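Local atomic coordinates of germination-specific N-acetylmuramoyl-L-alanine amidase, Autolysin (Clostridioides difficile, PDB entry 7RAG), a protein that probably hydrolyses the amide bond between N-acetylmuramic acid and L-alanine in peptidoglycan as a zinc-dependent amidase, and forms a complex with the lipoprotein GerS during spore formation. Residues D128-D131 with S132-L135; Q140-L143 with K144-V147; K51-E54 with L55-S59. All coordinates share one frame; numbering follows the deposited sequence.

Contact 1. Residues D128-D131 with S132-L135; sequences DKQD and SKEL
Gln130 and Lys133 meet in the first turn of helix 130-147, the helix of the beta-alpha-beta unit that leads from strand 122-126 to strand 156-158. Lys129 occupies the N-cap position, and from there the backbone takes up the regular i to i+4 pattern. The amide N of Lys133 bonds to Lys129 O at 3.1 Å, that of Glu134 to Gln130 O at 2.9 Å, and that of Leu135 to Asp131 O at 3.0 Å. These three bonds close the opening turn.

Among the side chains, the polar pairing is between an amide and an ammonium group. Gln130 and Lys133 run alongside each other and point the same way. Gln130 has CG anti to its backbone N (chi1 -160°) and then bends at chi2, while the lysine chain is straight as far as its bend at chi3, which turns NZ back toward the amide oxygen. The Glu134 side chain crosses that of Gln130 at about a right angle; Glu134 CG rests 3.3 Å from Gln130 O.

Much of the packing against the rest of the fold comes from the buried Ser132 and Leu135. Ser132 touches Tyr125 and Pro126 of strand 122-126, and its OG is hydrogen-bonded to the backbone N of Ser171, which ties the start of the helix to the beginning of strand 171-178. Leu135 lies on Pro170 and on Tyr208 of helix 191-211, and the partly exposed Asp131 reaches the same two residues. On the more exposed side, the Gln130-Lys133 pair is joined by a hydrogen bond of 2.7 Å from Lys133 NZ to Gln130 OE1, with the nitrogen tilted 25° from the plane of the amide carbonyl.

Contact 2. Residues Q140-L143 with K144-V147; sequences QEEL and KRVV
Glu142 OE1 is gripped twice by the guanidinium group of Arg145, one turn further along the helix. The shorter bond comes from Arg145 NH2, 2.6 Å from Glu142 OE1; it lies in the guanidinium plane and is fairly straight, at 160°. A second bond, from Arg145 NE to the same Glu142 OE1, is weak, being 3.1 Å long and bent. One carboxylate oxygen thus sits at the NE/NH2 edge, and the two flat groups are turned 42° apart, so this is a single-oxygen salt bridge and not a two-oxygen pairing. Glu142 reaches it by bending at chi2 (-48°), Arg145 by bending at chi3, and the two chains run side by side. Val146 CG2 sits over the rim of one guanidinium face, 3.3 Å above its plane. The third nitrogen, NH1, forms a salt bridge with Asp85 of the lipoprotein chain, so the arginine links an intrahelical acid to one on the partner subunit.

Along the backbone, Lys144 N bonds to Gln140 O and Val146 N to Glu142 O, both at 2.9 Å. Leu143 packs on Ala200 of helix 191-211, while Gln140 is hydrogen-bonded to Thr123 and to the carbonyl of Ala121. The whole is an i to i+3 salt bridge near the C-terminal end of the helix in a beta-alpha-beta unit, here built into the interface with the lipoprotein.

Contact 3. Residues K51-E54 with L55-S59; sequences KLRE and LIESS
Arg53 and Glu57 are joined by a salt bridge one turn apart, with Arg53 NE 2.8 Å from Glu57 OE1. The oxygen lies at the guanidinium edge, close to its plane, yet the donor comes at it from above the carboxylate plane, and the two planes stand 82° apart. With CG placed opposite the amide nitrogen (chi1 -176°), the Arg53 chain turns at chi2, which brings CD and NE across the carboxylate; Arg53 CD is 3.4 Å from Glu57 OE1. A water lies 3.1 Å from Arg53 NH2, from which it accepts, and 2.9 Å from Glu57 OE2, so that it can bridge the two. Salt bridge and water together would be expected to limit rotation of both ends.

On the inner side of the same turn, Leu52 and Ile56 cross at a slant and meet through their CD1 methyls, 3.7 Å apart. Beneath these side chains the backbone bonds Leu55 N to Lys51 O, Ile56 N to Leu52 O and Glu57 N to Arg53 O set the spacing. Glu54 O receives Ser58 N at 3.0 Å, and Ser58 OG also lies 2.8 Å from this carbonyl oxygen as the helix runs out.

Further out, two lipoprotein chains meet this helix. Tyr42 of one is hydrogen-bonded to Glu57 OE1, giving that oxygen a second partner, and His40 of the same chain bonds to Glu54. His63 of the other takes the remaining oxygen of Glu54. Lys51 forms salt bridges with Glu191 and Glu195 of its own chain. Helix 41-58 links strands 18-23 and 62-65 in a beta-alpha-beta unit: Leu52, Arg53 and Ile56 rest on Leu21, Arg53 and Ile56 also on Val63, and Leu52 and Leu55 pack on Tyr202 of helix 191-211.

Along the chain, contact 3 comes first, on helix 41-58, followed by contact 1 and then contact 2, which occupy the beginning and the later turns of helix 130-147. The centres of contacts 1 and 2 are about 18 Å apart; that of contact 3 is about 18 Å from the centre of contact 2 and about 23 Å from that of contact 1. Their helices belong to two beta-alpha-beta units of one mixed sheet, and helix 191-211 packs against all three contacts. Contacts 2 and 3 also meet lipoprotein chains, whereas contact 1 meets no other chain of the assembly. Two separate helices thus bear on the lipoprotein, consistent with its allosteric activation of the amidase.

Contact 1. Residues D128-D131 with S132-L135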
loop_
_atom_site.group_PDB
_atom_site.type_symbol
_atom_site.label_atom_id
_atom_site.label_comp_id
_atom_site.label_asym_id
_atom_site.label_seq_id
_atom_site.Cartn_x
_atom_site.Cartn_y
_atom_site.Cartn_z
ATOM N N ASP B 128 18.097 -31.309 0.926
ATOM C CA ASP B 128 16.970 -31.886 0.185
ATOM C C ASP B 128 15.609 -31.691 0.850
ATOM O O ASP B 128 14.695 -32.486 0.618
ATOM C CB ASP B 128 17.172 -33.383 -0.064
ATOM C CG ASP B 128 18.307 -33.666 -1.009
ATOM O OD1 ASP B 128 18.555 -32.830 -1.905
ATOM O OD2 ASP B 128 18.936 -34.739 -0.861
ATOM N N LYS B 129 15.434 -30.674 1.683
ATOM C CA LYS B 129 14.119 -30.323 2.207
ATOM C C LYS B 129 13.751 -28.986 1.587
ATOM O O LYS B 129 14.376 -27.967 1.888
ATOM C CB LYS B 129 14.109 -30.254 3.735
ATOM C CG LYS B 129 14.670 -31.479 4.431
ATOM C CD LYS B 129 14.072 -32.770 3.910
ATOM C CE LYS B 129 13.067 -33.377 4.883
ATOM N NZ LYS B 129 11.745 -32.659 4.888
ATOM N N GLN B 130 12.741 -28.996 0.718
ATOM C CA GLN B 130 12.467 -27.834 -0.124
ATOM C C GLN B 130 11.895 -26.682 0.693
ATOM O O GLN B 130 12.317 -25.527 0.543
ATOM C CB GLN B 130 11.510 -28.220 -1.251
ATOM C CG GLN B 130 11.555 -27.263 -2.414
ATOM C CD GLN B 130 12.890 -27.327 -3.142
ATOM O OE1 GLN B 130 13.407 -26.310 -3.617
ATOM N NE2 GLN B 130 13.457 -28.527 -3.234
ATOM N N ASP B 131 10.920 -26.981 1.553
ATOM C CA ASP B 131 10.312 -25.950 2.381
ATOM C C ASP B 131 11.372 -25.222 3.195
ATOM O O ASP B 131 11.390 -23.986 3.249
ATOM C CB ASP B 131 9.242 -26.573 3.295
ATOM C CG ASP B 131 9.753 -27.832 4.052
ATOM O OD1 ASP B 131 10.610 -28.573 3.483
ATOM O OD2 ASP B 131 9.296 -28.099 5.209
ATOM N N SER B 132 12.292 -25.974 3.794
ATOM C CA SER B 132 13.327 -25.353 4.612
ATOM C C SER B 132 14.260 -24.510 3.761
ATOM O O SER B 132 14.730 -23.462 4.209
ATOM C CB SER B 132 14.094 -26.422 5.380
ATOM O OG SER B 132 13.204 -27.150 6.208
ATOM N N LYS B 133 14.533 -24.948 2.526
ATOM C CA LYS B 133 15.353 -24.138 1.635
ATOM C C LYS B 133 14.664 -22.816 1.316
ATOM O O LYS B 133 15.298 -21.752 1.349
ATOM C CB LYS B 133 15.685 -24.910 0.363
ATOM C CG LYS B 133 16.838 -24.275 -0.436
ATOM C CD LYS B 133 17.167 -25.038 -1.727
ATOM C CE LYS B 133 16.053 -24.864 -2.754
ATOM N NZ LYS B 133 16.072 -25.864 -3.860
ATOM N N GLU B 134 13.355 -22.855 1.049
ATOM C CA GLU B 134 12.629 -21.612 0.802
ATOM C C GLU B 134 12.707 -20.686 2.011
ATOM O O GLU B 134 12.992 -19.489 1.877
ATOM C CB GLU B 134 11.164 -21.899 0.461
ATOM C CG GLU B 134 10.936 -22.766 -0.752
ATOM C CD GLU B 134 9.457 -23.158 -0.932
ATOM O OE1 GLU B 134 8.589 -22.652 -0.155
ATOM O OE2 GLU B 134 9.180 -23.975 -1.852
ATOM N N LEU B 135 12.455 -21.227 3.201
ATOM C CA LEU B 135 12.504 -20.406 4.413
ATOM C C LEU B 135 13.882 -19.807 4.594
ATOM O O LEU B 135 14.024 -18.605 4.886
ATOM C CB LEU B 135 12.131 -21.232 5.640
ATOM C CG LEU B 135 12.324 -20.602 7.027
ATOM C CD1 LEU B 135 11.448 -19.390 7.265
ATOM C CD2 LEU B 135 12.000 -21.642 8.045
#

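Contact 2. Residues Q140-L143 with K144-V147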
loop_
_atom_site.group_PDB
_atom_site.type_symbol
_atom_site.label_atom_id
_atom_site.label_comp_id
_atom_site.label_asym_id
_atom_site.label_seq_id
_atom_site.Cartn_x
_atom_site.Cartn_y
_atom_site.Cartn_z
ATOM N N GLN B 140 17.777 -15.341 4.521
ATOM C CA GLN B 140 19.052 -14.840 4.010
ATOM C C GLN B 140 18.868 -13.538 3.245
ATOM O O GLN B 140 19.674 -12.608 3.387
ATOM C CB GLN B 140 19.724 -15.887 3.124
ATOM C CG GLN B 140 21.165 -15.561 2.791
ATOM C CD GLN B 140 22.063 -15.539 4.007
ATOM O OE1 GLN B 140 22.034 -16.456 4.826
ATOM N NE2 GLN B 140 22.867 -14.491 4.135
ATOM N N GLU B 141 17.807 -13.442 2.440
ATOM C CA GLU B 141 17.493 -12.186 1.760
ATOM C C GLU B 141 17.269 -11.048 2.757
ATOM O O GLU B 141 17.768 -9.933 2.559
ATOM C CB GLU B 141 16.258 -12.362 0.875
ATOM C CG GLU B 141 16.547 -12.672 -0.575
ATOM C CD GLU B 141 15.493 -13.589 -1.173
ATOM O OE1 GLU B 141 14.403 -13.703 -0.549
ATOM O OE2 GLU B 141 15.763 -14.209 -2.242
ATOM N N GLU B 142 16.518 -11.305 3.840
ATOM C CA GLU B 142 16.325 -10.243 4.830
ATOM C C GLU B 142 17.611 -9.921 5.587
ATOM O O GLU B 142 17.852 -8.762 5.933
ATOM C CB GLU B 142 15.221 -10.603 5.809
ATOM C CG GLU B 142 13.894 -10.755 5.151
ATOM C CD GLU B 142 13.580 -9.611 4.230
ATOM O OE1 GLU B 142 13.534 -8.463 4.712
ATOM O OE2 GLU B 142 13.392 -9.859 3.014
ATOM N N LEU B 143 18.441 -10.921 5.872
ATOM C CA LEU B 143 19.703 -10.639 6.545
ATOM C C LEU B 143 20.560 -9.726 5.685
ATOM O O LEU B 143 21.147 -8.757 6.184
ATOM C CB LEU B 143 20.440 -11.936 6.870
ATOM C CG LEU B 143 19.854 -12.853 7.948
ATOM C CD1 LEU B 143 20.605 -14.180 8.008
ATOM C CD2 LEU B 143 19.890 -12.194 9.301
ATOM N N LYS B 144 20.591 -9.991 4.374
ATOM C CA LYS B 144 21.280 -9.102 3.442
ATOM C C LYS B 144 20.672 -7.702 3.448
ATOM O O LYS B 144 21.381 -6.711 3.640
ATOM C CB LYS B 144 21.237 -9.685 2.028
ATOM C CG LYS B 144 22.084 -8.930 1.014
ATOM C CD LYS B 144 21.757 -9.331 -0.426
ATOM C CE LYS B 144 22.445 -8.403 -1.437
ATOM N NZ LYS B 144 21.860 -8.435 -2.830
ATOM N N ARG B 145 19.355 -7.598 3.238
ATOM C CA ARG B 145 18.762 -6.280 3.007
ATOM C C ARG B 145 18.804 -5.422 4.257
ATOM O O ARG B 145 19.064 -4.219 4.178
ATOM C CB ARG B 145 17.320 -6.402 2.522
ATOM C CG ARG B 145 16.619 -5.060 2.338
ATOM C CD ARG B 145 15.117 -5.225 2.066
ATOM N NE ARG B 145 14.413 -5.901 3.159
ATOM C CZ ARG B 145 13.894 -5.279 4.220
ATOM N NH1 ARG B 145 13.989 -3.968 4.341
ATOM N NH2 ARG B 145 13.273 -5.960 5.168
ATOM N N VAL B 146 18.546 -6.021 5.418
ATOM C CA VAL B 146 18.424 -5.278 6.663
ATOM C C VAL B 146 19.775 -5.091 7.338
ATOM O O VAL B 146 20.083 -4.002 7.824
ATOM C CB VAL B 146 17.429 -6.008 7.587
ATOM C CG1 VAL B 146 17.373 -5.336 8.931
ATOM C CG2 VAL B 146 16.050 -6.060 6.947
ATOM N N VAL B 147 20.597 -6.129 7.401
ATOM C CA VAL B 147 21.783 -6.066 8.244
ATOM C C VAL B 147 23.006 -5.590 7.471
ATOM O O VAL B 147 23.802 -4.799 7.979
ATOM C CB VAL B 147 22.025 -7.444 8.888
ATOM C CG1 VAL B 147 23.430 -7.519 9.460
ATOM C CG2 VAL B 147 20.970 -7.715 9.958
#

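Contact 3. Residues K51-E54 with L55-S59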
loop_
_atom_site.group_PDB
_atom_site.type_symbol
_atom_site.label_atom_id
_atom_site.label_comp_id
_atom_site.label_asym_id
_atom_site.label_seq_id
_atom_site.Cartn_x
_atom_site.Cartn_y
_atom_site.Cartn_z
ATOM N N LYS B 51 15.298 -11.614 21.676
ATOM C CA LYS B 51 14.748 -10.523 20.864
ATOM C C LYS B 51 13.742 -11.055 19.852
ATOM O O LYS B 51 12.649 -10.486 19.680
ATOM C CB LYS B 51 15.861 -9.761 20.136
ATOM C CG LYS B 51 16.952 -9.181 21.029
ATOM C CD LYS B 51 16.423 -8.153 21.981
ATOM C CE LYS B 51 17.569 -7.456 22.752
ATOM N NZ LYS B 51 17.076 -6.304 23.581
ATOM N N LEU B 52 14.098 -12.164 19.183
ATOM C CA LEU B 52 13.252 -12.765 18.147
ATOM C C LEU B 52 11.967 -13.334 18.746
ATOM O O LEU B 52 10.890 -13.210 18.159
ATOM C CB LEU B 52 14.044 -13.854 17.411
ATOM C CG LEU B 52 13.422 -14.653 16.254
ATOM C CD1 LEU B 52 12.741 -13.713 15.243
ATOM C CD2 LEU B 52 14.483 -15.521 15.556
ATOM N N ARG B 53 12.070 -13.963 19.915
ATOM C CA ARG B 53 10.903 -14.388 20.670
ATOM C C ARG B 53 9.938 -13.226 20.896
ATOM O O ARG B 53 8.720 -13.371 20.733
ATOM C CB ARG B 53 11.371 -14.987 22.010
ATOM C CG ARG B 53 10.273 -15.565 22.874
ATOM C CD ARG B 53 9.701 -14.511 23.825
ATOM N NE ARG B 53 8.966 -15.102 24.938
ATOM C CZ ARG B 53 9.528 -15.503 26.071
ATOM N NH1 ARG B 53 10.842 -15.359 26.230
ATOM N NH2 ARG B 53 8.778 -16.025 27.040
ATOM N N GLU B 54 10.461 -12.073 21.327
ATOM C CA GLU B 54 9.569 -10.933 21.540
ATOM C C GLU B 54 8.897 -10.487 20.239
ATOM O O GLU B 54 7.682 -10.232 20.211
ATOM C CB GLU B 54 10.333 -9.783 22.193
ATOM C CG GLU B 54 10.600 -10.053 23.632
ATOM C CD GLU B 54 11.410 -8.971 24.313
ATOM O OE1 GLU B 54 11.852 -8.016 23.620
ATOM O OE2 GLU B 54 11.602 -9.098 25.553
ATOM N N LEU B 55 9.662 -10.421 19.142
ATOM C CA LEU B 55 9.065 -10.054 17.854
ATOM C C LEU B 55 7.927 -10.997 17.483
ATOM O O LEU B 55 6.836 -10.559 17.105
ATOM C CB LEU B 55 10.123 -10.045 16.746
ATOM C CG LEU B 55 11.085 -8.856 16.835
ATOM C CD1 LEU B 55 12.284 -9.060 15.913
ATOM C CD2 LEU B 55 10.371 -7.554 16.530
ATOM N N ILE B 56 8.159 -12.298 17.595
ATOM C CA ILE B 56 7.173 -13.258 17.116
ATOM C C ILE B 56 5.945 -13.269 18.016
ATOM O O ILE B 56 4.807 -13.286 17.534
ATOM C CB ILE B 56 7.815 -14.653 17.008
ATOM C CG1 ILE B 56 8.808 -14.701 15.838
ATOM C CG2 ILE B 56 6.729 -15.760 16.927
ATOM C CD1 ILE B 56 9.803 -15.896 15.918
ATOM N N GLU B 57 6.148 -13.290 19.338
ATOM C CA GLU B 57 5.012 -13.358 20.241
ATOM C C GLU B 57 4.169 -12.095 20.162
ATOM O O GLU B 57 2.936 -12.171 20.239
ATOM C CB GLU B 57 5.481 -13.606 21.671
ATOM C CG GLU B 57 6.195 -14.936 21.848
ATOM C CD GLU B 57 6.265 -15.414 23.293
ATOM O OE1 GLU B 57 6.283 -14.563 24.226
ATOM O OE2 GLU B 57 6.302 -16.670 23.500
ATOM N N SER B 58 4.801 -10.922 20.014
ATOM C CA SER B 58 4.001 -9.702 19.937
ATOM C C SER B 58 3.200 -9.628 18.647
ATOM O O SER B 58 2.276 -8.816 18.564
ATOM C CB SER B 58 4.872 -8.445 20.094
ATOM O OG SER B 58 5.863 -8.354 19.089
ATOM N N SER B 59 3.526 -10.471 17.663
ATOM C CA SER B 59 2.802 -10.636 16.402
ATOM C C SER B 59 1.806 -11.790 16.419
ATOM O O SER B 59 1.341 -12.202 15.351
ATOM C CB SER B 59 3.780 -10.895 15.265
ATOM O OG SER B 59 4.506 -9.734 14.959
HETATM O O HOH W 1 5.860 -16.842 26.392
#